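Local coordinates for protein Lic11098 (Leptospira interrogans serogroup Icterohaemorrhagiae serovar copenhageni, PDB 4U08) that is of unknown function but is a leucine-rich-repeat protein of a pathogen, possibly a virulence factor that binds partners through its repeat surface, at residues L344-L349 with K369-N374. Sequence-based numbering, arbitrary orientation.
Sequences LQTLNL and KLYLHN. With ZN (zinc ion), chain D.
Leu347 and Tyr371 meet through a backbone hydrogen bond, Tyr371 N to Leu347 O at 3.0 Å, which at 169° is the straightest of the four that join the strands. The other three run from Lys369 N to Gln345 O, from Leu347 N to Lys369 O and from Leu349 N to Tyr371 O; donors thus alternate between the two strands, as a parallel ladder requires, and the strand axes diverge by just 2°. On one side of the ladder the Tyr371 ring turns its edge to the neighbouring strand: Thr346 CG2 sits in the ring plane, 3.8 Å from Tyr371 CE2. Thr346 presents this methyl because CG2, not OG1, is anti to its backbone N. Asn348 OD1 lies 3.7 Å from Tyr371 CB, with amide and ring planes 45° apart; OD1 accepts from Lys350 N and ND2 donates to Glu327 OE1, so both ends of the amide are hydrogen-bonded. On the other side Leu347 and Leu370 extend side by side, both with CG anti to the backbone N, bringing Leu347 CG 3.8 Å from Leu370 CD1. Just past the strands Leu349 CD1 continues the layer, 3.9 Å from Leu372 CD2. Further out, Tyr395 meets the Tyr371 ring with nearly parallel planes and its hydroxyl OH is hydrogen-bonded to Lys369 NZ, while Asn375 ND2 hydrogen-bonds to both Leu349 O and Leu372 O. His373 NE2 binds a zinc ion at 2.2 Å, a water being a further ligand. Inward leucines, polar and aromatic residues on the opposite face, and an asparagine tying successive turns are the signature of a leucine-rich-repeat solenoid, here near its C-terminal end.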
loop_
_atom_site.group_PDB
_atom_site.type_symbol
_atom_site.label_atom_id
_atom_site.label_comp_id
_atom_site.label_asym_id
_atom_site.label_seq_id
_atom_site.Cartn_x
_atom_site.Cartn_y
_atom_site.Cartn_z
ATOM N N LEU A 344 0.529 -23.450 15.825
ATOM C CA LEU A 344 1.843 -22.904 15.554
ATOM C C LEU A 344 2.682 -23.814 14.676
ATOM O O LEU A 344 2.836 -24.999 14.992
ATOM C CB LEU A 344 2.564 -22.541 16.883
ATOM C CG LEU A 344 3.736 -21.578 16.793
ATOM C CD1 LEU A 344 3.243 -20.162 16.451
ATOM C CD2 LEU A 344 4.480 -21.528 18.122
ATOM N N GLN A 345 3.221 -23.269 13.586
ATOM C CA GLN A 345 4.056 -24.033 12.643
ATOM C C GLN A 345 5.505 -23.607 12.640
ATOM O O GLN A 345 6.393 -24.411 12.344
ATOM C CB GLN A 345 3.466 -23.947 11.216
ATOM C CG GLN A 345 2.126 -24.680 11.102
ATOM C CD GLN A 345 1.536 -24.662 9.715
ATOM O OE1 GLN A 345 0.348 -24.426 9.544
ATOM N NE2 GLN A 345 2.335 -24.950 8.702
ATOM N N THR A 346 5.752 -22.331 12.903
ATOM C CA THR A 346 7.098 -21.776 12.917
ATOM C C THR A 346 7.303 -20.962 14.198
ATOM O O THR A 346 6.495 -20.089 14.506
ATOM C CB THR A 346 7.376 -20.922 11.662
ATOM O OG1 THR A 346 7.018 -21.678 10.512
ATOM C CG2 THR A 346 8.847 -20.548 11.532
ATOM N N LEU A 347 8.412 -21.233 14.905
ATOM C CA LEU A 347 8.751 -20.504 16.140
ATOM C C LEU A 347 10.222 -20.155 16.088
ATOM O O LEU A 347 11.083 -21.039 16.044
ATOM C CB LEU A 347 8.393 -21.325 17.390
ATOM C CG LEU A 347 8.749 -20.694 18.774
ATOM C CD1 LEU A 347 8.140 -19.282 18.933
ATOM C CD2 LEU A 347 8.267 -21.589 19.923
ATOM N N ASN A 348 10.506 -18.872 15.991
ATOM C CA ASN A 348 11.886 -18.413 15.864
ATOM C C ASN A 348 12.319 -17.787 17.194
ATOM O O ASN A 348 11.849 -16.728 17.571
ATOM C CB ASN A 348 12.056 -17.430 14.705
ATOM C CG ASN A 348 13.478 -16.981 14.455
ATOM O OD1 ASN A 348 14.374 -17.170 15.281
ATOM N ND2 ASN A 348 13.725 -16.323 13.322
ATOM N N LEU A 349 13.245 -18.458 17.864
ATOM C CA LEU A 349 13.776 -18.018 19.157
ATOM C C LEU A 349 15.254 -17.727 19.096
ATOM O O LEU A 349 15.923 -17.624 20.142
ATOM C CB LEU A 349 13.467 -19.102 20.209
ATOM C CG LEU A 349 11.991 -19.391 20.461
ATOM C CD1 LEU A 349 11.830 -20.636 21.319
ATOM C CD2 LEU A 349 11.294 -18.214 21.089
ATOM N N LYS A 369 9.020 -25.980 12.244
ATOM C CA LYS A 369 10.339 -25.379 12.349
ATOM C C LYS A 369 10.523 -24.652 13.687
ATOM O O LYS A 369 9.693 -23.827 14.088
ATOM C CB LYS A 369 10.590 -24.431 11.166
ATOM C CG LYS A 369 10.895 -25.128 9.845
ATOM C CD LYS A 369 10.786 -24.153 8.675
ATOM C CE LYS A 369 11.064 -24.800 7.338
ATOM N NZ LYS A 369 12.523 -24.925 7.073
ATOM N N LEU A 370 11.635 -24.964 14.363
ATOM C CA LEU A 370 12.004 -24.358 15.642
ATOM C C LEU A 370 13.451 -23.893 15.555
ATOM O O LEU A 370 14.348 -24.697 15.306
ATOM C CB LEU A 370 11.745 -25.340 16.798
ATOM C CG LEU A 370 12.085 -24.866 18.228
ATOM C CD1 LEU A 370 11.290 -23.580 18.615
ATOM C CD2 LEU A 370 11.787 -25.962 19.228
ATOM N N TYR A 371 13.670 -22.573 15.652
ATOM C CA TYR A 371 14.995 -21.984 15.510
ATOM C C TYR A 371 15.525 -21.616 16.905
ATOM O O TYR A 371 14.904 -20.796 17.593
ATOM C CB TYR A 371 14.904 -20.754 14.619
ATOM C CG TYR A 371 14.382 -21.055 13.236
ATOM C CD1 TYR A 371 15.241 -21.447 12.215
ATOM C CD2 TYR A 371 13.038 -20.875 12.925
ATOM C CE1 TYR A 371 14.777 -21.638 10.913
ATOM C CE2 TYR A 371 12.559 -21.082 11.632
ATOM C CZ TYR A 371 13.431 -21.479 10.637
ATOM O OH TYR A 371 12.953 -21.678 9.372
ATOM N N LEU A 372 16.637 -22.243 17.328
ATOM C CA LEU A 372 17.158 -22.049 18.693
ATOM C C LEU A 372 18.591 -21.556 18.767
ATOM O O LEU A 372 19.099 -21.362 19.878
ATOM C CB LEU A 372 17.041 -23.381 19.480
ATOM C CG LEU A 372 15.636 -23.983 19.671
ATOM C CD1 LEU A 372 15.745 -25.361 20.317
ATOM C CD2 LEU A 372 14.756 -23.076 20.528
ATOM N N HIS A 373 19.256 -21.366 17.608
ATOM C CA HIS A 373 20.647 -20.941 17.553
ATOM C C HIS A 373 20.900 -19.690 18.421
ATOM O O HIS A 373 20.042 -18.818 18.481
ATOM C CB HIS A 373 21.067 -20.713 16.088
ATOM C CG HIS A 373 22.540 -20.557 15.890
ATOM N ND1 HIS A 373 23.418 -21.586 16.161
ATOM C CD2 HIS A 373 23.237 -19.510 15.395
ATOM C CE1 HIS A 373 24.625 -21.117 15.883
ATOM N NE2 HIS A 373 24.567 -19.871 15.425
ATOM N N ASN A 374 22.063 -19.643 19.127
ATOM C CA ASN A 374 22.466 -18.507 19.975
ATOM C C ASN A 374 21.537 -18.312 21.181
ATOM O O ASN A 374 20.939 -17.252 21.364
ATOM C CB ASN A 374 22.636 -17.190 19.161
ATOM C CG ASN A 374 23.632 -17.282 18.023
ATOM O OD1 ASN A 374 23.338 -16.951 16.882
ATOM N ND2 ASN A 374 24.828 -17.739 18.303
HETATM ZN ZN ZN D . 25.751 -18.717 13.944
HETATM O O HOH W 1 25.490 -16.609 14.183
#